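Local structure of TetR family Transcriptional regulator (Streptococcus agalactiae 2603V/R, 3KKC) at residues 26-30 against 31-35; 133-137 against 138-142. The protein probably binds DNA as a dimeric transcriptional regulator of the TetR family, with an N-terminal helix-turn-helix domain and a helical C-terminal region. All coordinates share one frame; numbering follows the deposited sequence.

Contact 1 and contact 2 are both local: each is a turn of the chain folded against itself beside a helix start. Residues 26-35 make the loop from helix 4-24 to helix 35-42 in the N-terminal region that is predicted to bind DNA, whereas residues 133-142 run from a loop into helix 137-157 of the C-terminal region. Their centres lie 38 Å apart, and they share no helix. Each is partly buried. In contact 1 a polar pair, N28 with K32, accompanies a backbone turn with two buried side chains, Y30 and I33; in contact 2 apolar packing of I135, F139 and L140 accompanies the first helical bonds, with the second subunit close by.

Contact 1 (26-30 against 31-35); sequences QENDY and SKITV
K32 reaches back over the turn to N28, and its side chain can be followed outward from the backbone. CB rests against D29, 3.8 Å from D29 CB. CG stands anti to the backbone N (chi1 -177°) and the chain then bends at chi2, so that CD comes 3.6 Å from N28 CB. CE passes the amide oxygen, and NZ ends on it: K32 NZ to N28 OD1 is 2.5 Å, a hydrogen bond whose modelled length is too short to be taken at face value. Asparagine suits this place because its amide has two different ends: ND2 is bonded to the backbone oxygen of L24 at the end of helix 4-24, while OD1 faces the lysine. That helix is the first of the TetR-family N-terminal domain, and the turn leads from it toward helix 35-42, in the predicted helix-turn-helix. The backbone oxygen of D29 gathers the turn: I33 N bonds to it at 3.1 Å, and K32 N adds a weak bond. I33 CG2 lies 3.3 Å from D29 O and also meets N28 CB, and the buried side chain, branched and apolar, packs on F21. Y30 turns its ring from the turn toward F21 as well, and K56 makes a cation-pi contact with that ring besides bonding to Y30 O and I33 O. S31, small and exposed, rounds the corner with OG 3.8 Å from D29 CB.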
loop_
_atom_site.group_PDB
_atom_site.type_symbol
_atom_site.label_atom_id
_atom_site.label_comp_id
_atom_site.label_asym_id
_atom_site.label_seq_id
_atom_site.Cartn_x
_atom_site.Cartn_y
_atom_site.Cartn_z
ATOM N N GLN A 26 -8.685 14.044 -12.048
ATOM C CA GLN A 26 -7.290 14.423 -12.245
ATOM C C GLN A 26 -6.840 15.246 -11.041
ATOM O O GLN A 26 -5.663 15.251 -10.680
ATOM C CB GLN A 26 -7.112 15.208 -13.560
ATOM C CG GLN A 26 -5.932 14.720 -14.422
ATOM C CD GLN A 26 -6.049 15.098 -15.897
ATOM O OE1 GLN A 26 -6.550 16.173 -16.237
ATOM N NE2 GLN A 26 -5.579 14.208 -16.777
ATOM N N GLU A 27 -7.803 15.916 -10.410
ATOM C CA GLU A 27 -7.544 16.801 -9.282
ATOM C C GLU A 27 -8.033 16.248 -7.948
ATOM O O GLU A 27 -7.613 16.731 -6.903
ATOM C CB GLU A 27 -8.243 18.142 -9.500
ATOM C CG GLU A 27 -8.178 18.680 -10.915
ATOM C CD GLU A 27 -6.821 19.262 -11.247
ATOM O OE1 GLU A 27 -5.797 18.671 -10.834
ATOM O OE2 GLU A 27 -6.784 20.312 -11.928
ATOM N N ASN A 28 -8.937 15.271 -7.969
ATOM C CA ASN A 28 -9.566 14.815 -6.730
ATOM C C ASN A 28 -9.660 13.300 -6.557
ATOM O O ASN A 28 -9.641 12.548 -7.534
ATOM C CB ASN A 28 -10.968 15.415 -6.574
ATOM C CG ASN A 28 -11.027 16.884 -6.948
ATOM O OD1 ASN A 28 -11.092 17.757 -6.082
ATOM N ND2 ASN A 28 -11.021 17.163 -8.246
ATOM N N ASP A 29 -9.771 12.868 -5.299
ATOM C CA ASP A 29 -10.083 11.484 -4.969
ATOM C C ASP A 29 -11.504 11.153 -5.422
ATOM O O ASP A 29 -12.361 12.040 -5.476
ATOM C CB ASP A 29 -9.968 11.259 -3.459
ATOM C CG ASP A 29 -8.521 11.234 -2.969
ATOM O OD1 ASP A 29 -8.301 11.370 -1.743
ATOM O OD2 ASP A 29 -7.602 11.076 -3.802
ATOM N N TYR A 30 -11.756 9.887 -5.758
ATOM C CA TYR A 30 -13.106 9.447 -6.132
ATOM C C TYR A 30 -14.052 9.634 -4.963
ATOM O O TYR A 30 -15.196 10.103 -5.137
ATOM C CB TYR A 30 -13.138 7.976 -6.569
ATOM C CG TYR A 30 -14.537 7.383 -6.589
ATOM C CD1 TYR A 30 -15.411 7.633 -7.650
ATOM C CD2 TYR A 30 -14.992 6.584 -5.545
ATOM C CE1 TYR A 30 -16.699 7.105 -7.677
ATOM C CE2 TYR A 30 -16.279 6.050 -5.567
ATOM C CZ TYR A 30 -17.128 6.326 -6.640
ATOM O OH TYR A 30 -18.395 5.790 -6.671
ATOM N N SER A 31 -13.560 9.249 -3.780
ATOM C CA SER A 31 -14.290 9.435 -2.528
ATOM C C SER A 31 -14.594 10.912 -2.251
ATOM O O SER A 31 -15.592 11.237 -1.624
ATOM C CB SER A 31 -13.565 8.753 -1.331
ATOM O OG SER A 31 -12.218 9.184 -1.128
ATOM N N LYS A 32 -13.747 11.799 -2.758
ATOM C CA LYS A 32 -13.875 13.233 -2.500
ATOM C C LYS A 32 -14.775 14.031 -3.487
ATOM O O LYS A 32 -15.285 15.083 -3.115
ATOM C CB LYS A 32 -12.475 13.863 -2.348
ATOM C CG LYS A 32 -12.431 15.355 -2.003
ATOM C CD LYS A 32 -12.147 16.218 -3.248
ATOM C CE LYS A 32 -11.976 17.697 -2.890
ATOM N NZ LYS A 32 -12.195 18.617 -4.060
ATOM N N ILE A 33 -15.000 13.557 -4.716
ATOM C CA ILE A 33 -15.915 14.307 -5.611
ATOM C C ILE A 33 -17.397 14.001 -5.373
ATOM O O ILE A 33 -17.751 12.912 -4.937
ATOM C CB ILE A 33 -15.645 14.101 -7.133
ATOM C CG1 ILE A 33 -16.501 12.959 -7.680
ATOM C CG2 ILE A 33 -14.157 13.935 -7.445
ATOM C CD1 ILE A 33 -16.130 12.563 -9.068
ATOM N N THR A 34 -18.256 14.963 -5.695
ATOM C CA THR A 34 -19.703 14.822 -5.508
ATOM C C THR A 34 -20.468 15.127 -6.795
ATOM O O THR A 34 -20.052 15.977 -7.570
ATOM C CB THR A 34 -20.222 15.792 -4.425
ATOM O OG1 THR A 34 -19.734 17.115 -4.699
ATOM C CG2 THR A 34 -19.768 15.356 -3.035
ATOM N N VAL A 35 -21.600 14.453 -7.002
ATOM C CA VAL A 35 -22.397 14.614 -8.225
ATOM C C VAL A 35 -22.586 16.069 -8.685
ATOM O O VAL A 35 -22.677 16.338 -9.884
ATOM C CB VAL A 35 -23.780 13.925 -8.112
ATOM C CG1 VAL A 35 -24.675 14.351 -9.262
ATOM C CG2 VAL A 35 -23.619 12.416 -8.106
#

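Contact 2 (133-137 against 138-142); sequences VDIPE and DFLKQ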
loop_
_atom_site.group_PDB
_atom_site.type_symbol
_atom_site.label_atom_id
_atom_site.label_comp_id
_atom_site.label_asym_id
_atom_site.label_seq_id
_atom_site.Cartn_x
_atom_site.Cartn_y
_atom_site.Cartn_z
ATOM N N VAL A 133 12.508 -23.102 -9.817
ATOM C CA VAL A 133 11.273 -23.493 -9.132
ATOM C C VAL A 133 11.533 -23.925 -7.708
ATOM O O VAL A 133 10.941 -24.889 -7.234
ATOM C CB VAL A 133 10.540 -24.638 -9.848
ATOM C CG1 VAL A 133 9.927 -24.138 -11.166
ATOM C CG2 VAL A 133 11.493 -25.815 -10.067
ATOM N N ASP A 134 12.422 -23.210 -7.030
ATOM C CA ASP A 134 12.716 -23.499 -5.629
ATOM C C ASP A 134 12.045 -22.472 -4.725
ATOM O O ASP A 134 12.258 -22.476 -3.520
ATOM C CB ASP A 134 14.225 -23.499 -5.376
ATOM C CG ASP A 134 14.881 -22.175 -5.769
ATOM O OD1 ASP A 134 14.378 -21.523 -6.720
ATOM O OD2 ASP A 134 15.894 -21.795 -5.127
ATOM N N ILE A 135 11.265 -21.571 -5.318
ATOM C CA ILE A 135 10.421 -20.667 -4.547
ATOM C C ILE A 135 8.974 -21.060 -4.796
ATOM O O ILE A 135 8.575 -21.210 -5.951
ATOM C CB ILE A 135 10.630 -19.208 -4.942
ATOM C CG1 ILE A 135 12.075 -18.806 -4.696
ATOM C CG2 ILE A 135 9.735 -18.318 -4.127
ATOM C CD1 ILE A 135 12.373 -17.379 -5.078
ATOM N N PRO A 136 8.191 -21.259 -3.716
ATOM C CA PRO A 136 6.800 -21.713 -3.855
ATOM C C PRO A 136 6.028 -20.790 -4.794
ATOM O O PRO A 136 6.475 -19.668 -5.048
ATOM C CB PRO A 136 6.259 -21.617 -2.426
ATOM C CG PRO A 136 7.467 -21.807 -1.562
ATOM C CD PRO A 136 8.578 -21.100 -2.301
ATOM N N GLU A 137 4.894 -21.257 -5.305
ATOM C CA GLU A 137 4.153 -20.502 -6.300
ATOM C C GLU A 137 3.422 -19.291 -5.694
ATOM O O GLU A 137 3.397 -18.204 -6.272
ATOM C CB GLU A 137 3.196 -21.427 -7.058
ATOM C CG GLU A 137 2.873 -20.978 -8.476
ATOM C CD GLU A 137 4.107 -20.868 -9.376
ATOM O OE1 GLU A 137 4.072 -20.036 -10.307
ATOM O OE2 GLU A 137 5.100 -21.606 -9.162
ATOM N N ASP A 138 2.847 -19.460 -4.515
ATOM C CA ASP A 138 2.077 -18.364 -3.931
ATOM C C ASP A 138 2.958 -17.178 -3.524
ATOM O O ASP A 138 2.529 -16.027 -3.575
ATOM C CB ASP A 138 1.184 -18.855 -2.781
ATOM C CG ASP A 138 1.973 -19.408 -1.616
ATOM O OD1 ASP A 138 3.058 -19.990 -1.836
ATOM O OD2 ASP A 138 1.501 -19.255 -0.472
ATOM N N PHE A 139 4.197 -17.461 -3.148
ATOM C CA PHE A 139 5.102 -16.407 -2.747
ATOM C C PHE A 139 5.531 -15.699 -3.999
ATOM O O PHE A 139 5.710 -14.482 -4.024
ATOM C CB PHE A 139 6.331 -16.997 -2.070
ATOM C CG PHE A 139 7.266 -15.964 -1.510
ATOM C CD1 PHE A 139 7.180 -15.585 -0.186
ATOM C CD2 PHE A 139 8.216 -15.373 -2.307
ATOM C CE1 PHE A 139 8.029 -14.644 0.321
ATOM C CE2 PHE A 139 9.071 -14.433 -1.800
ATOM C CZ PHE A 139 8.978 -14.067 -0.491
ATOM N N LEU A 140 5.710 -16.487 -5.049
ATOM C CA LEU A 140 6.007 -15.948 -6.357
ATOM C C LEU A 140 4.868 -15.005 -6.784
ATOM O O LEU A 140 5.099 -13.829 -7.097
ATOM C CB LEU A 140 6.202 -17.082 -7.363
ATOM C CG LEU A 140 7.541 -17.111 -8.103
ATOM C CD1 LEU A 140 8.663 -16.487 -7.277
ATOM C CD2 LEU A 140 7.885 -18.544 -8.468
ATOM N N LYS A 141 3.638 -15.505 -6.773
ATOM C CA LYS A 141 2.549 -14.701 -7.271
ATOM C C LYS A 141 2.578 -13.365 -6.553
ATOM O O LYS A 141 2.628 -12.316 -7.210
ATOM C CB LYS A 141 1.207 -15.393 -7.094
ATOM C CG LYS A 141 0.116 -14.705 -7.892
ATOM C CD LYS A 141 -1.235 -15.347 -7.658
ATOM C CE LYS A 141 -2.193 -14.963 -8.760
ATOM N NZ LYS A 141 -3.478 -15.697 -8.604
ATOM N N GLN A 142 2.597 -13.418 -5.212
ATOM C CA GLN A 142 2.510 -12.223 -4.364
ATOM C C GLN A 142 3.696 -11.250 -4.505
ATOM O O GLN A 142 3.525 -10.035 -4.557
ATOM C CB GLN A 142 2.332 -12.635 -2.900
ATOM C CG GLN A 142 2.683 -11.546 -1.876
ATOM C CD GLN A 142 4.164 -11.473 -1.552
ATOM O OE1 GLN A 142 4.834 -12.497 -1.472
ATOM N NE2 GLN A 142 4.681 -10.258 -1.369
#
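The N-terminus of helix 137-157, in the C-terminal region of this TetR-family regulator, is where I135 and P136 meet the first turn of the helix. P136 occupies the N-cap position; proline fits here because the ring restricts its phi and its missing N-H costs the helix no bond. Its carbonyl oxygen accepts the first helical bond, from L140 N at 3.3 Å, with an N-H...O angle of 153°. The next is shorter and straighter, K141 N to E137 O at 2.8 Å. Just before the cap, I135 points toward the helix and offers its CG2 branch to two of its residues. That methyl is placed anti to the backbone N, and it lies 3.8 Å from F139 CD2, meeting the ring obliquely. The same methyl is 3.8 Å from L140 CD1, the two side chains crossing at about a right angle. A beta-branched residue suits this spot, since its CG2 can touch both neighbours while I135 also packs on M174 of the second subunit. E137 and K141 spend their charges outside the turn. E137 forms a salt bridge with R126, and K141, its chain stretched out, forms one with E118, so that both tie the new helix to helix 107-129. On the side facing the partner chain, P136 packs on Y170 and D138 on W154, both of the second subunit. In the aspartate, chi1 63° tucks the carboxylate over its own backbone and brings OD1 back to the cap, 3.6 Å from P136 CB. The other methyl of the leucine, L140 CD2, rests 3.7 Å from I135 O.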